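Local atomic coordinates of CRISPR-associated protein, Cse1 family (Acidimicrobium ferrooxidans, PDB entry 4H3T), a protein that probably serves as the large subunit of a type I-E CRISPR Cascade complex, which recognises foreign DNA under the guidance of a CRISPR RNA. Residues 48-59 and 162-170; 35-45 and 207-215. The protein carries 1 engineered substitution. One frame throughout, in Å; residues are numbered along the deposited sequence.

Contact 1 of 2, residues 48-59 and 162-170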
loop_
_atom_site.group_PDB
_atom_site.type_symbol
_atom_site.label_atom_id
_atom_site.label_comp_id
_atom_site.label_asym_id
_atom_site.label_seq_id
_atom_site.Cartn_x
_atom_site.Cartn_y
_atom_site.Cartn_z
ATOM N N ASP A 48 1.792 -12.762 -6.369
ATOM C CA ASP A 48 2.535 -13.646 -5.497
ATOM C C ASP A 48 3.274 -12.887 -4.321
ATOM O O ASP A 48 3.737 -13.503 -3.369
ATOM C CB ASP A 48 3.603 -14.385 -6.433
ATOM C CG ASP A 48 4.180 -13.627 -7.713
ATOM O OD1 ASP A 48 5.451 -13.458 -7.783
ATOM O OD2 ASP A 48 3.308 -13.140 -8.672
ATOM N N PHE A 49 3.422 -11.573 -4.430
ATOM C CA PHE A 49 4.174 -10.794 -3.447
ATOM C C PHE A 49 3.574 -9.410 -3.399
ATOM O O PHE A 49 3.227 -8.890 -4.441
ATOM C CB PHE A 49 5.673 -10.821 -3.842
ATOM C CG PHE A 49 6.535 -10.255 -2.738
ATOM C CD1 PHE A 49 6.878 -11.035 -1.637
ATOM C CD2 PHE A 49 6.834 -8.897 -2.698
ATOM C CE1 PHE A 49 7.621 -10.499 -0.591
ATOM C CE2 PHE A 49 7.512 -8.349 -1.628
ATOM C CZ PHE A 49 7.932 -9.154 -0.587
ATOM N N PRO A 50 3.398 -8.828 -2.202
ATOM C CA PRO A 50 2.592 -7.603 -2.079
ATOM C C PRO A 50 3.046 -6.371 -2.822
ATOM O O PRO A 50 2.212 -5.651 -3.289
ATOM C CB PRO A 50 2.598 -7.314 -0.585
ATOM C CG PRO A 50 2.986 -8.582 0.062
ATOM C CD PRO A 50 3.764 -9.377 -0.877
ATOM N N THR A 51 4.323 -6.186 -3.019
ATOM C CA THR A 51 4.820 -4.991 -3.685
ATOM C C THR A 51 4.517 -5.028 -5.175
ATOM O O THR A 51 4.506 -4.013 -5.846
ATOM C CB THR A 51 6.306 -4.822 -3.466
ATOM O OG1 THR A 51 6.961 -5.981 -3.874
ATOM C CG2 THR A 51 6.648 -4.551 -2.062
ATOM N N LEU A 52 4.281 -6.196 -5.703
ATOM C CA LEU A 52 3.990 -6.273 -7.121
ATOM C C LEU A 52 2.651 -5.568 -7.511
ATOM O O LEU A 52 2.505 -5.101 -8.639
ATOM C CB LEU A 52 3.932 -7.734 -7.562
ATOM C CG LEU A 52 5.276 -8.534 -7.536
ATOM C CD1 LEU A 52 5.017 -10.037 -7.883
ATOM C CD2 LEU A 52 6.197 -8.021 -8.589
ATOM N N GLU A 53 1.643 -5.636 -6.668
ATOM C CA GLU A 53 0.329 -5.143 -7.068
ATOM C C GLU A 53 0.307 -3.626 -7.269
ATOM O O GLU A 53 -0.089 -3.225 -8.346
ATOM C CB GLU A 53 -0.757 -5.640 -6.118
ATOM C CG GLU A 53 -2.127 -5.294 -6.666
ATOM C CD GLU A 53 -3.262 -5.990 -5.954
ATOM O OE1 GLU A 53 -2.969 -6.916 -5.175
ATOM O OE2 GLU A 53 -4.443 -5.638 -6.189
ATOM N N PRO A 54 0.798 -2.779 -6.358
ATOM C CA PRO A 54 0.817 -1.315 -6.639
ATOM C C PRO A 54 1.674 -0.987 -7.869
ATOM O O PRO A 54 1.358 -0.128 -8.688
ATOM C CB PRO A 54 1.451 -0.723 -5.360
ATOM C CG PRO A 54 1.286 -1.741 -4.336
ATOM C CD PRO A 54 1.240 -3.073 -4.974
ATOM N N ALA A 55 2.775 -1.703 -8.031
ATOM C CA ALA A 55 3.702 -1.444 -9.147
ATOM C C ALA A 55 3.074 -1.782 -10.484
ATOM O O ALA A 55 3.106 -0.942 -11.410
ATOM C CB ALA A 55 5.009 -2.230 -8.930
ATOM N N LEU A 56 2.418 -2.930 -10.561
ATOM C CA LEU A 56 1.769 -3.369 -11.806
ATOM C C LEU A 56 0.481 -2.559 -12.059
ATOM O O LEU A 56 0.211 -2.217 -13.189
ATOM C CB LEU A 56 1.450 -4.853 -11.766
ATOM C CG LEU A 56 2.694 -5.834 -11.801
ATOM C CD1 LEU A 56 2.221 -7.256 -11.615
ATOM C CD2 LEU A 56 3.519 -5.588 -13.059
ATOM N N LEU A 57 -0.234 -2.166 -11.014
ATOM C CA LEU A 57 -1.457 -1.350 -11.171
ATOM C C LEU A 57 -1.096 -0.002 -11.756
ATOM O O LEU A 57 -1.723 0.423 -12.713
ATOM C CB LEU A 57 -2.209 -1.180 -9.863
ATOM C CG LEU A 57 -3.438 -0.206 -9.879
ATOM C CD1 LEU A 57 -4.507 -0.685 -10.837
ATOM C CD2 LEU A 57 -4.004 -0.047 -8.528
ATOM N N ARG A 58 -0.059 0.662 -11.207
ATOM C CA ARG A 58 0.380 1.957 -11.718
ATOM C C ARG A 58 0.914 1.871 -13.135
ATOM O O ARG A 58 0.612 2.733 -13.934
ATOM C CB ARG A 58 1.375 2.605 -10.784
ATOM C CG ARG A 58 0.661 3.042 -9.538
ATOM C CD ARG A 58 1.521 3.310 -8.379
ATOM N NE ARG A 58 2.418 4.450 -8.543
ATOM C CZ ARG A 58 2.283 5.651 -8.002
ATOM N NH1 ARG A 58 1.159 5.987 -7.378
ATOM N NH2 ARG A 58 3.253 6.546 -8.114
ATOM N N LEU A 59 1.592 0.795 -13.492
ATOM C CA LEU A 59 2.030 0.606 -14.878
ATOM C C LEU A 59 0.839 0.571 -15.828
ATOM O O LEU A 59 0.832 1.175 -16.907
ATOM C CB LEU A 59 2.820 -0.718 -15.004
ATOM C CG LEU A 59 3.067 -1.208 -16.478
ATOM C CD1 LEU A 59 3.998 -0.302 -17.120
ATOM C CD2 LEU A 59 3.705 -2.612 -16.497
ATOM N N ARG A 162 8.029 -8.908 -14.300
ATOM C CA ARG A 162 7.292 -8.465 -13.122
ATOM C C ARG A 162 8.237 -7.847 -12.093
ATOM O O ARG A 162 7.972 -6.749 -11.597
ATOM C CB ARG A 162 6.542 -9.609 -12.480
ATOM C CG ARG A 162 5.352 -10.050 -13.274
ATOM C CD ARG A 162 4.488 -11.025 -12.519
ATOM N NE ARG A 162 5.141 -12.268 -12.142
ATOM C CZ ARG A 162 5.060 -13.424 -12.779
ATOM N NH1 ARG A 162 4.457 -13.503 -13.955
ATOM N NH2 ARG A 162 5.661 -14.500 -12.289
ATOM N N TRP A 163 9.368 -8.520 -11.813
ATOM C CA TRP A 163 10.299 -7.993 -10.840
ATOM C C TRP A 163 11.033 -6.738 -11.297
ATOM O O TRP A 163 11.437 -5.918 -10.448
ATOM C CB TRP A 163 11.280 -9.016 -10.392
ATOM C CG TRP A 163 10.643 -10.070 -9.550
ATOM C CD1 TRP A 163 10.550 -11.401 -9.837
ATOM C CD2 TRP A 163 10.091 -9.903 -8.251
ATOM N NE1 TRP A 163 9.958 -12.067 -8.788
ATOM C CE2 TRP A 163 9.568 -11.162 -7.855
ATOM C CE3 TRP A 163 9.817 -8.781 -7.445
ATOM C CZ2 TRP A 163 8.953 -11.356 -6.620
ATOM C CZ3 TRP A 163 9.197 -8.979 -6.234
ATOM C CH2 TRP A 163 8.732 -10.250 -5.856
ATOM N N LEU A 164 11.201 -6.586 -12.607
ATOM C CA LEU A 164 11.805 -5.405 -13.199
ATOM C C LEU A 164 10.942 -4.158 -12.928
ATOM O O LEU A 164 11.455 -3.152 -12.493
ATOM C CB LEU A 164 11.980 -5.645 -14.694
ATOM C CG LEU A 164 12.457 -4.539 -15.569
ATOM C CD1 LEU A 164 13.845 -4.073 -15.139
ATOM C CD2 LEU A 164 12.488 -5.012 -17.015
ATOM N N VAL A 165 9.611 -4.286 -13.115
ATOM C CA VAL A 165 8.653 -3.258 -12.867
ATOM C C VAL A 165 8.650 -2.934 -11.389
ATOM O O VAL A 165 8.719 -1.773 -11.000
ATOM C CB VAL A 165 7.254 -3.650 -13.379
ATOM C CG1 VAL A 165 6.223 -2.566 -12.974
ATOM C CG2 VAL A 165 7.271 -3.794 -14.908
ATOM N N GLU A 166 8.715 -3.951 -10.560
ATOM C CA GLU A 166 8.729 -3.738 -9.128
ATOM C C GLU A 166 10.003 -3.070 -8.661
ATOM O O GLU A 166 9.936 -2.220 -7.765
ATOM C CB GLU A 166 8.519 -5.097 -8.401
ATOM C CG GLU A 166 8.319 -5.031 -6.877
ATOM C CD GLU A 166 9.555 -5.141 -6.000
ATOM O OE1 GLU A 166 10.672 -5.055 -6.550
ATOM O OE2 GLU A 166 9.409 -5.229 -4.754
ATOM N N ARG A 167 11.174 -3.449 -9.212
ATOM C CA ARG A 167 12.434 -2.953 -8.675
ATOM C C ARG A 167 12.640 -1.467 -8.935
ATOM O O ARG A 167 13.281 -0.813 -8.137
ATOM C CB ARG A 167 13.607 -3.781 -9.213
ATOM C CG ARG A 167 14.906 -3.485 -8.526
ATOM C CD ARG A 167 14.865 -3.570 -7.015
ATOM N NE ARG A 167 16.190 -3.908 -6.525
ATOM C CZ ARG A 167 16.650 -5.130 -6.348
ATOM N NH1 ARG A 167 17.922 -5.325 -5.992
ATOM N NH2 ARG A 167 15.867 -6.179 -6.564
ATOM N N HIS A 168 12.149 -0.941 -10.043
ATOM C CA HIS A 168 12.261 0.494 -10.293
ATOM C C HIS A 168 11.523 1.338 -9.259
ATOM O O HIS A 168 11.936 2.477 -8.971
ATOM C CB HIS A 168 11.696 0.852 -11.646
ATOM C CG HIS A 168 12.629 0.657 -12.778
ATOM N ND1 HIS A 168 13.688 1.495 -12.972
ATOM C CD2 HIS A 168 12.685 -0.350 -13.691
ATOM C CE1 HIS A 168 14.290 1.057 -14.071
ATOM N NE2 HIS A 168 13.742 -0.080 -14.509
ATOM N N ALA A 169 10.474 0.772 -8.651
ATOM C CA ALA A 169 9.591 1.453 -7.687
ATOM C C ALA A 169 9.924 1.153 -6.221
ATOM O O ALA A 169 9.613 1.965 -5.375
ATOM C CB ALA A 169 8.134 1.006 -7.977
ATOM N N PHE A 170 10.408 -0.065 -5.896
ATOM C CA PHE A 170 10.554 -0.518 -4.517
ATOM C C PHE A 170 12.000 -0.873 -4.140
ATOM O O PHE A 170 12.202 -1.445 -3.112
ATOM C CB PHE A 170 9.659 -1.763 -4.276
ATOM C CG PHE A 170 8.217 -1.435 -3.999
ATOM C CD1 PHE A 170 7.814 -1.083 -2.732
ATOM C CD2 PHE A 170 7.247 -1.572 -4.991
ATOM C CE1 PHE A 170 6.463 -0.825 -2.441
ATOM C CE2 PHE A 170 5.878 -1.338 -4.690
ATOM C CZ PHE A 170 5.511 -0.969 -3.411
HETATM O O HOH W 1 6.778 -12.340 -9.878
#

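Contact 2 of 2, residues 35-45 and 207-215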
loop_
_atom_site.group_PDB
_atom_site.type_symbol
_atom_site.label_atom_id
_atom_site.label_comp_id
_atom_site.label_asym_id
_atom_site.label_seq_id
_atom_site.Cartn_x
_atom_site.Cartn_y
_atom_site.Cartn_z
ATOM N N ILE A 35 -4.964 -7.797 -20.889
ATOM C CA ILE A 35 -5.405 -7.231 -19.611
ATOM C C ILE A 35 -6.405 -6.029 -19.861
ATOM O O ILE A 35 -7.326 -5.837 -19.075
ATOM C CB ILE A 35 -4.207 -6.899 -18.668
ATOM C CG1 ILE A 35 -4.617 -7.140 -17.194
ATOM C CG2 ILE A 35 -3.660 -5.538 -18.907
ATOM C CD1 ILE A 35 -3.637 -6.853 -16.170
ATOM N N PHE A 36 -6.292 -5.330 -20.984
ATOM C CA PHE A 36 -7.199 -4.251 -21.347
ATOM C C PHE A 36 -8.423 -4.805 -22.051
ATOM O O PHE A 36 -9.535 -4.496 -21.672
ATOM C CB PHE A 36 -6.460 -3.232 -22.244
ATOM C CG PHE A 36 -5.696 -2.288 -21.366
ATOM C CD1 PHE A 36 -6.346 -1.261 -20.709
ATOM C CD2 PHE A 36 -4.327 -2.439 -21.175
ATOM C CE1 PHE A 36 -5.660 -0.415 -19.882
ATOM C CE2 PHE A 36 -3.641 -1.615 -20.294
ATOM C CZ PHE A 36 -4.310 -0.588 -19.674
ATOM N N VAL A 37 -8.222 -5.650 -23.052
ATOM C CA VAL A 37 -9.350 -6.196 -23.841
ATOM C C VAL A 37 -10.290 -6.993 -22.924
ATOM O O VAL A 37 -11.501 -6.846 -23.040
ATOM C CB VAL A 37 -8.837 -7.044 -25.033
ATOM C CG1 VAL A 37 -10.009 -7.739 -25.775
ATOM C CG2 VAL A 37 -8.057 -6.152 -25.984
ATOM N N LEU A 38 -9.725 -7.729 -21.953
ATOM C CA LEU A 38 -10.520 -8.593 -21.068
ATOM C C LEU A 38 -10.745 -8.024 -19.663
ATOM O O LEU A 38 -11.253 -8.745 -18.797
ATOM C CB LEU A 38 -9.820 -9.955 -20.969
ATOM C CG LEU A 38 -9.543 -10.699 -22.280
ATOM C CD1 LEU A 38 -8.821 -11.990 -22.004
ATOM C CD2 LEU A 38 -10.798 -10.981 -23.031
ATOM N N ALA A 39 -10.434 -6.730 -19.428
ATOM C CA ALA A 39 -10.541 -6.123 -18.098
ATOM C C ALA A 39 -11.925 -6.275 -17.437
ATOM O O ALA A 39 -11.996 -6.504 -16.242
ATOM C CB ALA A 39 -10.175 -4.652 -18.171
ATOM N N HIS A 40 -13.013 -6.269 -18.219
ATOM C CA HIS A 40 -14.375 -6.436 -17.697
ATOM C C HIS A 40 -14.694 -7.903 -17.286
ATOM O O HIS A 40 -15.739 -8.149 -16.695
ATOM C CB HIS A 40 -15.387 -5.951 -18.732
ATOM C CG HIS A 40 -15.325 -6.713 -20.019
ATOM N ND1 HIS A 40 -14.184 -6.709 -20.809
ATOM C CD2 HIS A 40 -16.238 -7.543 -20.575
ATOM C CE1 HIS A 40 -14.463 -7.503 -21.840
ATOM N NE2 HIS A 40 -15.692 -8.003 -21.751
ATOM N N THR A 41 -13.827 -8.869 -17.637
ATOM C CA THR A 41 -14.019 -10.312 -17.328
ATOM C C THR A 41 -13.084 -10.739 -16.180
ATOM O O THR A 41 -13.128 -11.883 -15.728
ATOM C CB THR A 41 -13.744 -11.196 -18.581
ATOM O OG1 THR A 41 -12.336 -11.295 -18.813
ATOM C CG2 THR A 41 -14.452 -10.719 -19.828
ATOM N N ILE A 42 -12.214 -9.823 -15.740
ATOM C CA ILE A 42 -11.203 -10.080 -14.698
ATOM C C ILE A 42 -11.628 -9.490 -13.404
ATOM O O ILE A 42 -12.107 -8.360 -13.381
ATOM C CB ILE A 42 -9.842 -9.487 -15.198
ATOM C CG1 ILE A 42 -9.377 -10.266 -16.474
ATOM C CG2 ILE A 42 -8.789 -9.481 -14.126
ATOM C CD1 ILE A 42 -8.189 -9.596 -17.251
ATOM N N VAL A 43 -11.460 -10.247 -12.315
ATOM C CA VAL A 43 -11.712 -9.786 -10.945
ATOM C C VAL A 43 -10.642 -8.779 -10.575
ATOM O O VAL A 43 -10.926 -7.656 -10.138
ATOM C CB VAL A 43 -11.760 -10.962 -9.914
ATOM C CG1 VAL A 43 -11.884 -10.458 -8.450
ATOM C CG2 VAL A 43 -12.929 -11.881 -10.225
ATOM N N GLY A 44 -9.412 -9.187 -10.773
ATOM C CA GLY A 44 -8.259 -8.366 -10.462
ATOM C C GLY A 44 -6.963 -9.105 -10.574
ATOM O O GLY A 44 -6.919 -10.241 -11.045
ATOM N N PHE A 45 -5.894 -8.418 -10.168
ATOM C CA PHE A 45 -4.553 -8.960 -10.108
ATOM C C PHE A 45 -4.512 -10.122 -9.163
ATOM O O PHE A 45 -5.253 -10.136 -8.237
ATOM C CB PHE A 45 -3.541 -7.903 -9.657
ATOM C CG PHE A 45 -3.189 -6.918 -10.738
ATOM C CD1 PHE A 45 -2.454 -7.316 -11.849
ATOM C CD2 PHE A 45 -3.575 -5.586 -10.643
ATOM C CE1 PHE A 45 -2.150 -6.400 -12.862
ATOM C CE2 PHE A 45 -3.307 -4.691 -11.672
ATOM C CZ PHE A 45 -2.584 -5.085 -12.749
ATOM N N GLY A 207 -12.295 -2.162 -7.223
ATOM C CA GLY A 207 -13.690 -2.444 -7.540
ATOM C C GLY A 207 -13.929 -3.945 -7.640
ATOM O O GLY A 207 -13.117 -4.723 -7.165
ATOM N N GLN A 208 -15.004 -4.353 -8.316
ATOM C CA GLN A 208 -15.437 -5.760 -8.484
ATOM C C GLN A 208 -14.835 -6.443 -9.735
ATOM O O GLN A 208 -14.780 -7.675 -9.824
ATOM C CB GLN A 208 -16.966 -5.808 -8.563
ATOM C CG GLN A 208 -17.618 -5.583 -7.167
ATOM C CD GLN A 208 -19.112 -5.371 -7.264
ATOM O OE1 GLN A 208 -19.641 -4.383 -6.742
ATOM N NE2 GLN A 208 -19.833 -6.269 -7.951
ATOM N N THR A 209 -14.373 -5.637 -10.683
ATOM C CA THR A 209 -13.640 -6.091 -11.832
ATOM C C THR A 209 -12.433 -5.197 -11.978
ATOM O O THR A 209 -12.385 -4.083 -11.401
ATOM C CB THR A 209 -14.526 -6.062 -13.087
ATOM O OG1 THR A 209 -14.735 -4.708 -13.432
ATOM C CG2 THR A 209 -15.856 -6.775 -12.928
ATOM N N LEU A 210 -11.468 -5.637 -12.797
ATOM C CA LEU A 210 -10.289 -4.842 -13.094
ATOM C C LEU A 210 -10.648 -3.606 -13.869
ATOM O O LEU A 210 -10.069 -2.581 -13.639
ATOM C CB LEU A 210 -9.262 -5.642 -13.892
ATOM C CG LEU A 210 -7.932 -4.937 -14.165
ATOM C CD1 LEU A 210 -7.228 -4.494 -12.865
ATOM C CD2 LEU A 210 -7.043 -5.818 -14.954
ATOM N N ARG A 211 -11.651 -3.671 -14.732
ATOM C CA ARG A 211 -12.081 -2.493 -15.481
ATOM C C ARG A 211 -12.615 -1.428 -14.532
ATOM O O ARG A 211 -12.240 -0.268 -14.679
ATOM C CB ARG A 211 -13.124 -2.854 -16.534
ATOM C CG ARG A 211 -13.557 -1.671 -17.326
ATOM C CD ARG A 211 -14.230 -2.089 -18.612
ATOM N NE ARG A 211 -14.332 -0.923 -19.485
ATOM C CZ ARG A 211 -15.240 0.040 -19.373
ATOM N NH1 ARG A 211 -16.176 -0.021 -18.431
ATOM N NH2 ARG A 211 -15.210 1.079 -20.188
ATOM N N GLU A 212 -13.417 -1.817 -13.529
ATOM C CA GLU A 212 -13.898 -0.885 -12.487
ATOM C C GLU A 212 -12.758 -0.296 -11.694
ATOM O O GLU A 212 -12.725 0.900 -11.473
ATOM C CB GLU A 212 -14.817 -1.563 -11.478
ATOM C CG GLU A 212 -16.169 -1.970 -11.973
ATOM C CD GLU A 212 -17.066 -2.446 -10.842
ATOM O OE1 GLU A 212 -16.677 -2.329 -9.650
ATOM O OE2 GLU A 212 -18.161 -2.958 -11.160
ATOM N N THR A 213 -11.814 -1.144 -11.248
ATOM C CA THR A 213 -10.612 -0.708 -10.523
ATOM C C THR A 213 -9.827 0.309 -11.320
ATOM O O THR A 213 -9.404 1.321 -10.782
ATOM C CB THR A 213 -9.716 -1.920 -10.215
ATOM O OG1 THR A 213 -10.457 -2.788 -9.357
ATOM C CG2 THR A 213 -8.362 -1.545 -9.609
ATOM N N LEU A 214 -9.614 0.037 -12.594
ATOM C CA LEU A 214 -8.877 0.982 -13.429
ATOM C C LEU A 214 -9.620 2.314 -13.545
ATOM O O LEU A 214 -9.016 3.348 -13.295
ATOM C CB LEU A 214 -8.627 0.410 -14.801
ATOM C CG LEU A 214 -7.644 -0.771 -14.860
ATOM C CD1 LEU A 214 -7.616 -1.319 -16.304
ATOM C CD2 LEU A 214 -6.227 -0.402 -14.380
ATOM N N LEU A 215 -10.908 2.281 -13.737
ATOM C CA LEU A 215 -11.702 3.521 -13.810
ATOM C C LEU A 215 -11.787 4.279 -12.469
ATOM O O LEU A 215 -11.715 5.519 -12.488
ATOM C CB LEU A 215 -13.081 3.233 -14.351
ATOM C CG LEU A 215 -13.091 2.751 -15.848
ATOM C CD1 LEU A 215 -14.477 2.470 -16.298
ATOM C CD2 LEU A 215 -12.489 3.784 -16.785
HETATM O O HOH W 2 -9.447 -5.321 -9.807
HETATM O O HOH W 3 -11.968 -7.087 -7.561
#

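Contact 1 of 2, residues 48-59 and 162-170
T51 and E166 form the one direct hydrogen bond between the two segments: T51 OG1 gives its proton to E166 OE2 at 2.7 Å, on the anti lone pair of the carboxylate. The bend of E166 at chi2 (-91°) swings that carboxylate across to the threonine. A second polar link runs through a water, which donates to D48 OD1 and accepts from R162 NE at 2.8 Å. Beyond it the charges of D48 and R162 are only near each other, and the guanidinium has firmer partners in E29, by a salt bridge, and W17 O.

Helix 52-59, entered through a type I turn from F49 to L52, crosses helix 162-170 almost at a right angle (97°), the axes 8.8 Å apart, in the buried interior of the Cse1 chain. A55 sits at the crossing, its CB 4.0 Å from E166 CA, while V165 pushes CG1 against L56 CD2 and CG2 against L59 CD2.

Two CH-pi contacts add to the apolar packing. T51 CB stands over the centre of the F170 ring, 3.7 Å from its centroid, with P54 CG and A55 CB at the ring edge; a leucine in place of F170 has no flat face, and T51 CB would probably lose its CH-pi seat while a gap opened beside P54 and A55. L52 CD2 lies over one face of W163, whose CH2 meets F49 CB at 3.7 Å.

Contact 2 of 2, residues 35-45 and 207-215
The F45 ring meets L210 obliquely, CE2 lying 4.1 Å from L210 CD1, and the F36 ring is likewise met by L214 CD1 at a slant. H40 carries T41 CG2 on one face and V37 O at its edge; the ring itself stays off R211, which H40 meets with its backbone N, against R211 CB, and with its CB, against R211 CD. The R211 guanidinium has L215 CD1 on one face; its extended chain takes it on to L80 O and a cation-pi contact with F86.

L210 is the main apolar plug. Its CG stands anti to the backbone N (chi1 -175°), and chi2 (57°) sends CD2 to I35 CG1 at 3.6 Å and CD1 to F45, while CB rests beside I42 CG2.

The backbone supplies the polar bonds. L210 N donates to I42 O at 2.9 Å, from above the carbonyl plane, and R211 N to A39 O at 3.2 Å, from still further out of it. T209 is the N-cap of helix 210-215: its OG1 accepts from E212 N, and its CA touches I42 O at 3.1 Å. E212 OE1 in turn accepts from the N of Q208, the residue before the cap, met from above the carboxylate plane. Strand 42-45 is an outermost strand of a small antiparallel sheet of three, and V43 and G44 form a classic beta bulge opposite R21. Two waters donate to V43 O; one also donates to G207 O, and the other bonds T213 OG1.

Thus L210 N and R211 N, in the first turn of the helix where no earlier helical carbonyl can serve them, are satisfied by A39 O of the turn and I42 O at the start of the strand, so the helix start is tied to both.

In the fold
From the N terminus the chain forms strands 18-22 and 27-30, then helix 32-37 and strand 42-45, the first side of contact 2. Helix 52-68 follows directly and supplies one side of contact 1; helix 157-170 returns to it, closing a loop of 102 residues. Only later does helix 210-217 come back to strand 42-45, closing the larger loop, so contact 1 nests within contact 2. Their centres are about 17 Å apart, yet they touch: L57 packs on F45, L214 and T213. Helix 52-68 thus joins the crossing with helix 157-170 to the small antiparallel sheet and helix 210-217.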